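Pyrrolysyl-tRNA synthetase (Desulfitobacterium hafniense, PDB 3DSQ) probably attaches pyrrolysine to its cognate tRNA at the expense of ATP, working as a homodimeric class II aminoacyl-tRNA synthetase. Local coordinates at residues Thr94-Thr99 with Cys126-Leu131; Phe153-Cys158 with Thr173-Thr178; Leu22-Ala27 with Gly282-Ile287; Phe13-Gln18 with Leu40-Ala45. One frame throughout, in Å; residues are numbered along the deposited sequence.

Contact 1: Thr94-Thr99 with Cys126-Leu131; sequences TPTIIT and CLRPML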
loop_
_atom_site.group_PDB
_atom_site.type_symbol
_atom_site.label_atom_id
_atom_site.label_comp_id
_atom_site.label_asym_id
_atom_site.label_seq_id
_atom_site.Cartn_x
_atom_site.Cartn_y
_atom_site.Cartn_z
ATOM N N THR B 94 1.454 -1.572 9.430
ATOM C CA THR B 94 0.893 -2.739 10.102
ATOM C C THR B 94 0.071 -3.695 9.220
ATOM O O THR B 94 -0.281 -3.379 8.077
ATOM C CB THR B 94 0.024 -2.261 11.303
ATOM O OG1 THR B 94 -1.082 -1.496 10.824
ATOM C CG2 THR B 94 0.840 -1.371 12.248
ATOM N N PRO B 95 -0.258 -4.884 9.751
ATOM C CA PRO B 95 -1.036 -5.876 8.993
ATOM C C PRO B 95 -2.345 -5.357 8.410
ATOM O O PRO B 95 -3.071 -4.590 9.045
ATOM C CB PRO B 95 -1.295 -6.981 10.022
ATOM C CG PRO B 95 -0.154 -6.864 10.971
ATOM C CD PRO B 95 -0.004 -5.360 11.121
ATOM N N THR B 96 -2.640 -5.766 7.187
ATOM C CA THR B 96 -3.903 -5.395 6.581
ATOM C C THR B 96 -4.914 -6.484 6.960
ATOM O O THR B 96 -6.114 -6.292 6.824
ATOM C CB THR B 96 -3.800 -5.293 5.063
ATOM O OG1 THR B 96 -3.401 -6.556 4.529
ATOM C CG2 THR B 96 -2.771 -4.227 4.674
ATOM N N ILE B 97 -4.424 -7.633 7.421
ATOM C CA ILE B 97 -5.324 -8.711 7.858
ATOM C C ILE B 97 -5.387 -8.622 9.386
ATOM O O ILE B 97 -4.371 -8.748 10.058
ATOM C CB ILE B 97 -4.796 -10.124 7.454
ATOM C CG1 ILE B 97 -4.729 -10.242 5.931
ATOM C CG2 ILE B 97 -5.743 -11.231 8.011
ATOM C CD1 ILE B 97 -3.984 -11.458 5.420
ATOM N N ILE B 98 -6.567 -8.363 9.936
ATOM C CA ILE B 98 -6.706 -8.271 11.391
ATOM C C ILE B 98 -7.678 -9.342 11.914
ATOM O O ILE B 98 -8.346 -10.013 11.132
ATOM C CB ILE B 98 -7.198 -6.866 11.827
ATOM C CG1 ILE B 98 -8.610 -6.620 11.311
ATOM C CG2 ILE B 98 -6.242 -5.783 11.280
ATOM C CD1 ILE B 98 -9.258 -5.363 11.882
ATOM N N THR B 99 -7.753 -9.500 13.233
ATOM C CA THR B 99 -8.632 -10.515 13.808
ATOM C C THR B 99 -10.011 -9.988 14.178
ATOM O O THR B 99 -10.232 -8.772 14.290
ATOM C CB THR B 99 -8.018 -11.147 15.078
ATOM O OG1 THR B 99 -7.995 -10.178 16.135
ATOM C CG2 THR B 99 -6.598 -11.624 14.808
ATOM N N CYS B 126 -10.135 -11.029 8.920
ATOM C CA CYS B 126 -10.762 -10.167 7.931
ATOM C C CYS B 126 -9.809 -9.052 7.515
ATOM O O CYS B 126 -8.803 -8.799 8.171
ATOM C CB CYS B 126 -12.041 -9.537 8.495
ATOM S SG CYS B 126 -11.792 -8.326 9.831
ATOM N N LEU B 127 -10.131 -8.390 6.414
ATOM C CA LEU B 127 -9.318 -7.276 5.953
ATOM C C LEU B 127 -9.706 -6.059 6.779
ATOM O O LEU B 127 -10.891 -5.766 6.962
ATOM C CB LEU B 127 -9.569 -7.005 4.463
ATOM C CG LEU B 127 -9.058 -8.088 3.510
ATOM C CD1 LEU B 127 -9.386 -7.742 2.068
ATOM C CD2 LEU B 127 -7.556 -8.232 3.705
ATOM N N ARG B 128 -8.707 -5.353 7.291
ATOM C CA ARG B 128 -8.964 -4.171 8.104
ATOM C C ARG B 128 -9.848 -3.157 7.388
ATOM O O ARG B 128 -9.617 -2.830 6.230
ATOM C CB ARG B 128 -7.639 -3.493 8.506
ATOM C CG ARG B 128 -6.879 -2.833 7.360
ATOM C CD ARG B 128 -5.526 -2.307 7.828
ATOM N NE ARG B 128 -4.790 -1.637 6.757
ATOM C CZ ARG B 128 -3.493 -1.342 6.814
ATOM N NH1 ARG B 128 -2.774 -1.668 7.890
ATOM N NH2 ARG B 128 -2.920 -0.702 5.802
ATOM N N PRO B 129 -10.904 -2.678 8.066
ATOM C CA PRO B 129 -11.809 -1.687 7.482
ATOM C C PRO B 129 -11.288 -0.296 7.842
ATOM O O PRO B 129 -11.703 0.697 7.265
ATOM C CB PRO B 129 -13.139 -1.986 8.169
ATOM C CG PRO B 129 -12.705 -2.349 9.532
ATOM C CD PRO B 129 -11.503 -3.269 9.279
ATOM N N MET B 130 -10.395 -0.238 8.828
ATOM C CA MET B 130 -9.814 1.026 9.259
ATOM C C MET B 130 -8.474 0.745 9.925
ATOM O O MET B 130 -8.139 -0.406 10.191
ATOM C CB MET B 130 -10.749 1.769 10.228
ATOM C CG MET B 130 -10.729 1.273 11.662
ATOM S SD MET B 130 -11.767 -0.179 11.971
ATOM C CE MET B 130 -13.225 0.618 12.621
ATOM N N LEU B 131 -7.712 1.800 10.196
ATOM C CA LEU B 131 -6.392 1.662 10.798
ATOM C C LEU B 131 -6.384 1.710 12.320
ATOM O O LEU B 131 -5.423 1.284 12.949
ATOM C CB LEU B 131 -5.471 2.768 10.263
ATOM C CG LEU B 131 -5.208 2.792 8.759
ATOM C CD1 LEU B 131 -4.385 4.032 8.420
ATOM C CD2 LEU B 131 -4.473 1.512 8.334
#
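Arg128 ties its own backbone and its side chain to the 94-99 segment. Its amide N gives a nearly straight hydrogen bond to Thr96 O (2.8 Å, 175° at the hydrogen). Next to it, Ile98 and Cys126 form an antiparallel hydrogen-bonded pair, Ile98 N to Cys126 O at 2.9 Å and Cys126 N to Ile98 O at 3.0 Å. The Arg128 chain leaves with CG between the backbone N and the carbonyl carbon (chi1 69°) and runs extended from CG to NE, crossing Thr96 at a slant until NH1 makes a weak bond to Pro95 O. Stronger partners hold the head: NH1 forms a salt bridge with Glu154, and NE donates to Thr157 O. The guanidinium is sandwiched, with Thr96 CG2 3.6 Å above one face and Leu131 CD2 over the other. A leucine here would probably leave the Glu154 carboxylate without its salt-bridge partner within the subunit and Thr157 O without its side-chain donor. Apolar contacts lie further along: Ile98 CG1 meets Cys126 SG at 3.9 Å, Ile98 CD1 meets Pro129 CD at 4.0 Å, and Ile97 and Leu127, the antiparallel non-hydrogen-bonded pair, touch through CG1 and CD2. The sequence around Pro95 is consistent with motif 1 of class II synthetases, a dimer-interface element. Accordingly Thr96 OG1 and Ile97 N bond to Glu171 of the second subunit, whose Arg275 packs on Arg128. Within the subunit, the two-stranded sheet lies against strand 150-159 through Arg128 and Leu127, with helices 100-104 and 132-142 packed on Ile98.

Contact 2: Phe153-Cys158 with Thr173-Thr178; sequences FEIGTC and TMLNLT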
loop_
_atom_site.group_PDB
_atom_site.type_symbol
_atom_site.label_atom_id
_atom_site.label_comp_id
_atom_site.label_asym_id
_atom_site.label_seq_id
_atom_site.Cartn_x
_atom_site.Cartn_y
_atom_site.Cartn_z
ATOM N N PHE B 153 1.508 7.649 12.981
ATOM C CA PHE B 153 0.567 7.682 11.869
ATOM C C PHE B 153 0.854 6.567 10.888
ATOM O O PHE B 153 1.950 6.016 10.876
ATOM C CB PHE B 153 0.603 9.025 11.123
ATOM C CG PHE B 153 1.772 9.180 10.188
ATOM C CD1 PHE B 153 3.024 9.537 10.668
ATOM C CD2 PHE B 153 1.603 9.010 8.812
ATOM C CE1 PHE B 153 4.093 9.727 9.795
ATOM C CE2 PHE B 153 2.663 9.197 7.929
ATOM C CZ PHE B 153 3.911 9.556 8.420
ATOM N N GLU B 154 -0.156 6.221 10.093
ATOM C CA GLU B 154 -0.022 5.200 9.062
ATOM C C GLU B 154 -0.857 5.606 7.857
ATOM O O GLU B 154 -1.921 6.204 7.986
ATOM C CB GLU B 154 -0.467 3.802 9.563
ATOM C CG GLU B 154 -0.295 2.690 8.485
ATOM C CD GLU B 154 -0.504 1.254 9.003
ATOM O OE1 GLU B 154 -0.325 0.300 8.207
ATOM O OE2 GLU B 154 -0.837 1.076 10.193
ATOM N N ILE B 155 -0.341 5.302 6.679
ATOM C CA ILE B 155 -1.022 5.589 5.426
ATOM C C ILE B 155 -1.144 4.201 4.815
ATOM O O ILE B 155 -0.137 3.554 4.571
ATOM C CB ILE B 155 -0.155 6.443 4.483
ATOM C CG1 ILE B 155 0.095 7.830 5.097
ATOM C CG2 ILE B 155 -0.845 6.558 3.128
ATOM C CD1 ILE B 155 0.928 8.767 4.204
ATOM N N GLY B 156 -2.358 3.723 4.585
ATOM C CA GLY B 156 -2.457 2.393 4.022
ATOM C C GLY B 156 -3.837 1.928 3.618
ATOM O O GLY B 156 -4.858 2.448 4.053
ATOM N N THR B 157 -3.839 0.903 2.789
ATOM C CA THR B 157 -5.055 0.336 2.252
ATOM C C THR B 157 -5.979 -0.238 3.313
ATOM O O THR B 157 -5.542 -0.951 4.207
ATOM C CB THR B 157 -4.716 -0.760 1.228
ATOM O OG1 THR B 157 -3.792 -0.225 0.269
ATOM C CG2 THR B 157 -5.980 -1.238 0.495
ATOM N N CYS B 158 -7.252 0.128 3.198
ATOM C CA CYS B 158 -8.313 -0.349 4.069
ATOM C C CYS B 158 -9.385 -0.847 3.112
ATOM O O CYS B 158 -9.387 -0.482 1.937
ATOM C CB CYS B 158 -8.844 0.765 4.980
ATOM S SG CYS B 158 -7.700 1.152 6.343
ATOM N N THR B 173 -7.366 4.117 0.481
ATOM C CA THR B 173 -6.172 4.465 1.231
ATOM C C THR B 173 -6.530 5.445 2.329
ATOM O O THR B 173 -7.132 6.490 2.077
ATOM C CB THR B 173 -5.110 5.106 0.310
ATOM O OG1 THR B 173 -5.010 4.353 -0.908
ATOM C CG2 THR B 173 -3.738 5.126 0.998
ATOM N N MET B 174 -6.151 5.097 3.550
ATOM C CA MET B 174 -6.410 5.928 4.709
ATOM C C MET B 174 -5.113 6.439 5.293
ATOM O O MET B 174 -4.101 5.734 5.303
ATOM C CB MET B 174 -7.128 5.141 5.817
ATOM C CG MET B 174 -8.586 4.835 5.546
ATOM S SD MET B 174 -9.595 6.322 5.403
ATOM C CE MET B 174 -9.790 6.353 3.687
ATOM N N LEU B 175 -5.167 7.685 5.750
ATOM C CA LEU B 175 -4.062 8.332 6.431
ATOM C C LEU B 175 -4.692 8.525 7.798
ATOM O O LEU B 175 -5.792 9.057 7.903
ATOM C CB LEU B 175 -3.736 9.705 5.834
ATOM C CG LEU B 175 -3.083 10.694 6.826
ATOM C CD1 LEU B 175 -1.781 10.126 7.364
ATOM C CD2 LEU B 175 -2.840 12.041 6.149
ATOM N N ASN B 176 -4.030 8.066 8.843
ATOM C CA ASN B 176 -4.588 8.244 10.168
ATOM C C ASN B 176 -3.448 8.690 11.044
ATOM O O ASN B 176 -2.547 7.911 11.310
ATOM C CB ASN B 176 -5.167 6.931 10.704
ATOM C CG ASN B 176 -6.014 7.134 11.946
ATOM O OD1 ASN B 176 -5.682 7.938 12.820
ATOM N ND2 ASN B 176 -7.110 6.391 12.037
ATOM N N LEU B 177 -3.467 9.951 11.468
ATOM C CA LEU B 177 -2.407 10.438 12.334
ATOM C C LEU B 177 -2.944 10.629 13.735
ATOM O O LEU B 177 -4.102 10.981 13.933
ATOM C CB LEU B 177 -1.778 11.729 11.794
ATOM C CG LEU B 177 -2.558 12.960 11.341
ATOM C CD1 LEU B 177 -3.699 13.269 12.274
ATOM C CD2 LEU B 177 -1.565 14.128 11.293
ATOM N N THR B 178 -2.086 10.395 14.713
ATOM C CA THR B 178 -2.513 10.472 16.095
ATOM C C THR B 178 -1.431 10.952 17.024
ATOM O O THR B 178 -0.253 10.935 16.692
ATOM C CB THR B 178 -2.905 9.084 16.610
ATOM O OG1 THR B 178 -1.718 8.283 16.701
ATOM C CG2 THR B 178 -3.879 8.399 15.649
HETATM O O HOH W 1 -3.273 2.104 -0.713
#
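Leu175 CD1 sits between Phe153 and Ile155 in the long antiparallel hairpin 150-159/171-180, which corresponds by sequence and topology to motif 2 of the class II synthetase core. The methyl lies 3.7 Å from Ile155 CG1 and 3.8 Å from Phe153 CD2, and it comes at the ring obliquely. With CG roughly anti to the backbone N (chi1 153°), Leu175 swings this branch back over the partner strand. Phe153 does the reverse: its ring leads away, and it is CB that meets Leu177 CB. Ile155 spans two neighbours on this face, since its other branch, CG2, touches the methyl CG2 of Thr173. Helices 72-85 and 187-201 cover the side made by Leu175 and Leu177. On the opposite face Glu154, Met174 and Asn176 project, and Met174 CG packs against Cys158 SG at 3.9 Å, while the remainder of the methionine bends off. The backbones, at 154° to each other, are joined at two hydrogen-bonded pairs, Glu154 with Asn176 and Gly156 with Met174. Gly156 N reaches Met174 O in the carbonyl plane at 2.8 Å, whereas the return bond from Met174 N arrives 44° out of the plane of the Gly156 carbonyl. Beside the Thr157-Thr173 pair, where Thr173 OG1 also bonds to Glu258, the two threonines share one water: it lies 2.6 Å from Thr157 OG1 and donates to Thr173 OG1 at 2.8 Å.

Contact 3: Leu22-Ala27 with Gly282-Ile287; sequences LKELNA and GVRLNI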
loop_
_atom_site.group_PDB
_atom_site.type_symbol
_atom_site.label_atom_id
_atom_site.label_comp_id
_atom_site.label_asym_id
_atom_site.label_seq_id
_atom_site.Cartn_x
_atom_site.Cartn_y
_atom_site.Cartn_z
ATOM N N LEU B 22 -18.621 10.059 -20.188
ATOM C CA LEU B 22 -18.207 11.432 -19.960
ATOM C C LEU B 22 -17.692 11.603 -18.537
ATOM O O LEU B 22 -16.785 12.405 -18.286
ATOM C CB LEU B 22 -19.376 12.386 -20.227
ATOM C CG LEU B 22 -19.868 12.394 -21.683
ATOM C CD1 LEU B 22 -21.030 13.360 -21.817
ATOM C CD2 LEU B 22 -18.731 12.792 -22.637
ATOM N N LYS B 23 -18.261 10.840 -17.604
ATOM C CA LYS B 23 -17.827 10.929 -16.214
ATOM C C LYS B 23 -16.444 10.318 -16.040
ATOM O O LYS B 23 -15.605 10.878 -15.344
ATOM C CB LYS B 23 -18.821 10.230 -15.277
ATOM C CG LYS B 23 -19.542 11.176 -14.332
ATOM C CD LYS B 23 -20.080 10.450 -13.096
ATOM C CE LYS B 23 -20.770 11.424 -12.146
ATOM N NZ LYS B 23 -21.219 10.758 -10.882
ATOM N N GLU B 24 -16.207 9.173 -16.674
ATOM C CA GLU B 24 -14.907 8.510 -16.588
ATOM C C GLU B 24 -13.818 9.411 -17.165
ATOM O O GLU B 24 -12.648 9.326 -16.768
ATOM C CB GLU B 24 -14.878 7.223 -17.403
ATOM C CG GLU B 24 -15.990 6.233 -17.144
ATOM C CD GLU B 24 -15.801 4.982 -17.978
ATOM O OE1 GLU B 24 -15.443 5.109 -19.169
ATOM O OE2 GLU B 24 -16.013 3.877 -17.446
ATOM N N LEU B 25 -14.208 10.223 -18.143
ATOM C CA LEU B 25 -13.292 11.143 -18.800
ATOM C C LEU B 25 -13.251 12.481 -18.074
ATOM O O LEU B 25 -12.688 13.454 -18.575
ATOM C CB LEU B 25 -13.720 11.354 -20.255
ATOM C CG LEU B 25 -13.730 10.080 -21.094
ATOM C CD1 LEU B 25 -14.244 10.343 -22.510
ATOM C CD2 LEU B 25 -12.326 9.526 -21.119
ATOM N N ASN B 26 -13.854 12.522 -16.891
ATOM C CA ASN B 26 -13.890 13.729 -16.079
ATOM C C ASN B 26 -14.484 14.961 -16.753
ATOM O O ASN B 26 -13.916 16.057 -16.687
ATOM C CB ASN B 26 -12.485 14.054 -15.544
ATOM C CG ASN B 26 -12.021 13.056 -14.494
ATOM O OD1 ASN B 26 -12.787 12.674 -13.603
ATOM N ND2 ASN B 26 -10.768 12.633 -14.587
ATOM N N ALA B 27 -15.638 14.786 -17.391
ATOM C CA ALA B 27 -16.313 15.898 -18.037
ATOM C C ALA B 27 -16.821 16.817 -16.927
ATOM O O ALA B 27 -16.874 16.425 -15.760
ATOM C CB ALA B 27 -17.479 15.389 -18.875
ATOM N N GLY B 282 -5.660 9.535 -12.620
ATOM C CA GLY B 282 -6.877 10.258 -12.944
ATOM C C GLY B 282 -7.389 10.110 -14.367
ATOM O O GLY B 282 -8.417 10.681 -14.695
ATOM N N VAL B 283 -6.696 9.350 -15.210
ATOM C CA VAL B 283 -7.114 9.191 -16.604
ATOM C C VAL B 283 -7.627 7.785 -16.953
ATOM O O VAL B 283 -6.952 6.802 -16.690
ATOM C CB VAL B 283 -5.940 9.528 -17.565
ATOM C CG1 VAL B 283 -6.412 9.482 -19.002
ATOM C CG2 VAL B 283 -5.363 10.906 -17.229
ATOM N N ARG B 284 -8.819 7.701 -17.551
ATOM C CA ARG B 284 -9.386 6.408 -17.950
ATOM C C ARG B 284 -8.475 5.915 -19.064
ATOM O O ARG B 284 -8.167 6.663 -19.985
ATOM C CB ARG B 284 -10.820 6.593 -18.462
ATOM C CG ARG B 284 -11.521 5.308 -18.899
ATOM C CD ARG B 284 -11.885 4.394 -17.729
ATOM N NE ARG B 284 -12.622 3.226 -18.211
ATOM C CZ ARG B 284 -12.069 2.142 -18.749
ATOM N NH1 ARG B 284 -10.750 2.038 -18.873
ATOM N NH2 ARG B 284 -12.844 1.168 -19.208
ATOM N N LEU B 285 -8.052 4.656 -19.003
ATOM C CA LEU B 285 -7.112 4.142 -19.994
ATOM C C LEU B 285 -7.577 3.814 -21.411
ATOM O O LEU B 285 -6.794 3.939 -22.359
ATOM C CB LEU B 285 -6.365 2.945 -19.410
ATOM C CG LEU B 285 -5.483 3.336 -18.214
ATOM C CD1 LEU B 285 -5.021 2.100 -17.486
ATOM C CD2 LEU B 285 -4.288 4.177 -18.695
ATOM N N ASN B 286 -8.828 3.406 -21.580
ATOM C CA ASN B 286 -9.287 3.072 -22.919
ATOM C C ASN B 286 -9.616 4.326 -23.729
ATOM O O ASN B 286 -10.746 4.513 -24.167
ATOM C CB ASN B 286 -10.502 2.143 -22.842
ATOM C CG ASN B 286 -11.721 2.837 -22.321
ATOM O OD1 ASN B 286 -11.624 3.720 -21.476
ATOM N ND2 ASN B 286 -12.888 2.437 -22.813
ATOM N N ILE B 287 -8.618 5.183 -23.935
ATOM C CA ILE B 287 -8.833 6.406 -24.700
ATOM C C ILE B 287 -7.948 6.499 -25.936
ATOM O O ILE B 287 -7.555 7.633 -26.294
ATOM C CB ILE B 287 -8.599 7.656 -23.833
ATOM C CG1 ILE B 287 -7.140 7.715 -23.366
ATOM C CG2 ILE B 287 -9.541 7.625 -22.634
ATOM C CD1 ILE B 287 -6.803 8.949 -22.563
HETATM O O HOH W 2 -10.321 10.162 -17.377
HETATM O O HOH W 3 -15.455 2.440 -21.203
#
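Glu24 and Arg284, near opposite ends of the chain, are joined backbone to backbone through a single water. It accepts from Arg284 N at 2.9 Å and donates to Glu24 O, with a weak third bond to Gly282 O. Helix 16-24 stops here in a Schellman motif: Ala27 N returns to Leu22 O and Asn26 N to Lys23 O, with Asn26 at positive phi as the C-prime residue. That turn brings Asn26 up to the second segment, ND2 lying 3.1 Å from Gly282 O, while its OD1 accepts from Gln268 N. The side chains of Glu24 and Arg284 run side by side in the same direction. Their salt bridge is loose, Glu24 OE1 and OE2 each standing 3.5 Å from Arg284 NE, and the carboxylate is turned 72° from the guanidinium, so the two planes do not pair edge to edge. Asn286 OD1 lies over one face of that guanidinium, and a second water accepts from Asn286 ND2 and donates weakly to Glu24 OE1. Tyr279 packs on both charged side chains, and Glu141 of the second subunit also touches Arg284. The apolar contribution comes from Leu25, whose CD2 meets Ile287 CG2 at 3.7 Å as the two side chains slide past each other in opposite directions.

Contact 4: Phe13-Gln18 with Leu40-Ala45; sequences FWTKVQ and LSRDRA
Arg42 of helix 39-68 reaches across to the capping box that begins helix 16-24, in which Gln18 N bonds to Thr15 OG1 and Thr15 N to Gln18 OE1. The hydrogen bonds come first. Arg42 takes Phe13 O side-on with two nitrogens, NE at 2.8 Å and NH2 at 3.1 Å, the oxygen lying close to the guanidinium plane. Bends at chi2 (-108°) and chi3 carry the guanidinium out to Phe13 O while keeping NH1 beside Asp43. Gln18 NE2 adds a weak bond to Asp43 OD1. The salt bridge is internal to the helix: Arg42 NH1 meets the syn side of Asp43 OD1 at 3.0 Å, which, with the grip on Phe13 O, holds the guanidinium's rotation. With an alanine here, Phe13 O is likely to lose both its Arg42 donors and Asp43 its charge partner. Among the van der Waals contacts, the Trp14 ring turns its edge to the helix, with CZ3 3.3 Å from Arg42 O and CE3 against Arg42 CG, while CH2 approaches Ala45 CB; its NE1 bonds to Gln31 O and its ring meets Phe36. Thr15 CG2 covers one guanidinium face, 3.4 Å above the plane, displaced toward the rim and closest to Arg42 NH2.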
loop_
_atom_site.group_PDB
_atom_site.type_symbol
_atom_site.label_atom_id
_atom_site.label_comp_id
_atom_site.label_asym_id
_atom_site.label_seq_id
_atom_site.Cartn_x
_atom_site.Cartn_y
_atom_site.Cartn_z
ATOM N N PHE B 13 -31.341 14.141 -23.483
ATOM C CA PHE B 13 -30.119 14.130 -22.686
ATOM C C PHE B 13 -29.259 12.904 -22.952
ATOM O O PHE B 13 -29.635 12.043 -23.739
ATOM C CB PHE B 13 -30.463 14.224 -21.197
ATOM C CG PHE B 13 -31.289 15.426 -20.849
ATOM C CD1 PHE B 13 -32.678 15.384 -20.943
ATOM C CD2 PHE B 13 -30.676 16.618 -20.466
ATOM C CE1 PHE B 13 -33.447 16.513 -20.662
ATOM C CE2 PHE B 13 -31.435 17.753 -20.182
ATOM C CZ PHE B 13 -32.823 17.702 -20.281
ATOM N N TRP B 14 -28.099 12.839 -22.305
ATOM C CA TRP B 14 -27.179 11.717 -22.482
ATOM C C TRP B 14 -27.850 10.406 -22.083
ATOM O O TRP B 14 -28.699 10.389 -21.190
ATOM C CB TRP B 14 -25.937 11.867 -21.590
ATOM C CG TRP B 14 -25.137 13.110 -21.788
ATOM C CD1 TRP B 14 -24.690 13.955 -20.815
ATOM C CD2 TRP B 14 -24.663 13.638 -23.028
ATOM N NE1 TRP B 14 -23.966 14.982 -21.369
ATOM C CE2 TRP B 14 -23.931 14.811 -22.728
ATOM C CE3 TRP B 14 -24.781 13.233 -24.364
ATOM C CZ2 TRP B 14 -23.316 15.589 -23.719
ATOM C CZ3 TRP B 14 -24.171 14.000 -25.351
ATOM C CH2 TRP B 14 -23.444 15.172 -25.020
ATOM N N THR B 15 -27.474 9.321 -22.757
ATOM C CA THR B 15 -27.985 8.009 -22.397
ATOM C C THR B 15 -27.098 7.675 -21.205
ATOM O O THR B 15 -26.001 8.238 -21.073
ATOM C CB THR B 15 -27.734 6.963 -23.485
ATOM O OG1 THR B 15 -26.325 6.864 -23.734
ATOM C CG2 THR B 15 -28.478 7.328 -24.775
ATOM N N LYS B 16 -27.553 6.775 -20.342
ATOM C CA LYS B 16 -26.780 6.405 -19.167
ATOM C C LYS B 16 -25.350 6.027 -19.532
ATOM O O LYS B 16 -24.413 6.355 -18.796
ATOM C CB LYS B 16 -27.458 5.241 -18.428
ATOM C CG LYS B 16 -26.734 4.776 -17.160
ATOM C CD LYS B 16 -26.625 5.893 -16.118
ATOM C CE LYS B 16 -25.926 5.420 -14.837
ATOM N NZ LYS B 16 -24.737 4.566 -15.143
ATOM N N VAL B 17 -25.169 5.348 -20.664
ATOM C CA VAL B 17 -23.833 4.941 -21.070
ATOM C C VAL B 17 -22.957 6.124 -21.529
ATOM O O VAL B 17 -21.747 6.131 -21.303
ATOM C CB VAL B 17 -23.891 3.874 -22.179
ATOM C CG1 VAL B 17 -24.276 4.504 -23.507
ATOM C CG2 VAL B 17 -22.556 3.163 -22.267
ATOM N N GLN B 18 -23.567 7.112 -22.174
ATOM C CA GLN B 18 -22.832 8.295 -22.626
ATOM C C GLN B 18 -22.441 9.101 -21.402
ATOM O O GLN B 18 -21.317 9.598 -21.298
ATOM C CB GLN B 18 -23.708 9.155 -23.527
ATOM C CG GLN B 18 -24.070 8.493 -24.821
ATOM C CD GLN B 18 -24.984 9.351 -25.644
ATOM O OE1 GLN B 18 -25.947 9.917 -25.129
ATOM N NE2 GLN B 18 -24.693 9.456 -26.935
ATOM N N LEU B 40 -29.902 12.267 -32.458
ATOM C CA LEU B 40 -28.791 12.322 -33.404
ATOM C C LEU B 40 -27.875 13.499 -33.095
ATOM O O LEU B 40 -26.655 13.361 -33.104
ATOM C CB LEU B 40 -29.316 12.405 -34.843
ATOM C CG LEU B 40 -30.032 11.139 -35.336
ATOM C CD1 LEU B 40 -30.622 11.359 -36.723
ATOM C CD2 LEU B 40 -29.044 9.977 -35.359
ATOM N N SER B 41 -28.465 14.651 -32.803
ATOM C CA SER B 41 -27.671 15.832 -32.481
ATOM C C SER B 41 -26.897 15.577 -31.189
ATOM O O SER B 41 -25.752 16.003 -31.041
ATOM C CB SER B 41 -28.579 17.047 -32.312
ATOM O OG SER B 41 -29.365 17.247 -33.474
ATOM N N ARG B 42 -27.526 14.872 -30.255
ATOM C CA ARG B 42 -26.889 14.558 -28.982
ATOM C C ARG B 42 -25.754 13.565 -29.181
ATOM O O ARG B 42 -24.659 13.746 -28.648
ATOM C CB ARG B 42 -27.925 14.003 -27.998
ATOM C CG ARG B 42 -27.350 13.121 -26.907
ATOM C CD ARG B 42 -27.744 11.686 -27.178
ATOM N NE ARG B 42 -28.869 11.288 -26.340
ATOM C CZ ARG B 42 -29.661 10.248 -26.583
ATOM N NH1 ARG B 42 -29.468 9.492 -27.652
ATOM N NH2 ARG B 42 -30.639 9.963 -25.738
ATOM N N ASP B 43 -26.014 12.514 -29.950
ATOM C CA ASP B 43 -24.990 11.517 -30.217
ATOM C C ASP B 43 -23.803 12.221 -30.884
ATOM O O ASP B 43 -22.644 11.964 -30.553
ATOM C CB ASP B 43 -25.546 10.416 -31.126
ATOM C CG ASP B 43 -26.612 9.563 -30.433
ATOM O OD1 ASP B 43 -26.978 9.873 -29.281
ATOM O OD2 ASP B 43 -27.093 8.579 -31.041
ATOM N N ARG B 44 -24.102 13.115 -31.821
ATOM C CA ARG B 44 -23.060 13.861 -32.518
ATOM C C ARG B 44 -22.243 14.680 -31.522
ATOM O O ARG B 44 -21.016 14.656 -31.532
ATOM C CB ARG B 44 -23.685 14.797 -33.553
ATOM C CG ARG B 44 -22.732 15.858 -34.070
ATOM C CD ARG B 44 -23.512 17.038 -34.620
ATOM N NE ARG B 44 -24.041 16.764 -35.944
ATOM C CZ ARG B 44 -25.041 17.435 -36.503
ATOM N NH1 ARG B 44 -25.629 18.424 -35.841
ATOM N NH2 ARG B 44 -25.444 17.122 -37.731
ATOM N N ALA B 45 -22.932 15.416 -30.664
ATOM C CA ALA B 45 -22.256 16.224 -29.670
ATOM C C ALA B 45 -21.398 15.356 -28.764
ATOM O O ALA B 45 -20.260 15.707 -28.450
ATOM C CB ALA B 45 -23.269 16.981 -28.850
#

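The four contacts fall into two pairs. Contacts 1 and 2, centres 12 Å apart, belong to the class II core and touch directly: Thr94 OG1 lies 2.7 Å from Glu154 OE2, and Leu131 CD1 packs 3.3 Å from Glu154 O. The loop between the two strands of contact 2 carries the sodium ligands Ser163, Gln164 and Gln167; the ion is about 9 Å from the Met174 side chain and about 13 Å from that of Pro129. Contacts 3 and 4 share helix 16-24 in the N-terminal region, where Leu22 CD1 packs 3.4 Å from Trp14 CE2. Contact 3 also brings in the C-terminus, and both it and contact 1 meet the second subunit. The centres of contacts 1 and 4 are 44 Å apart.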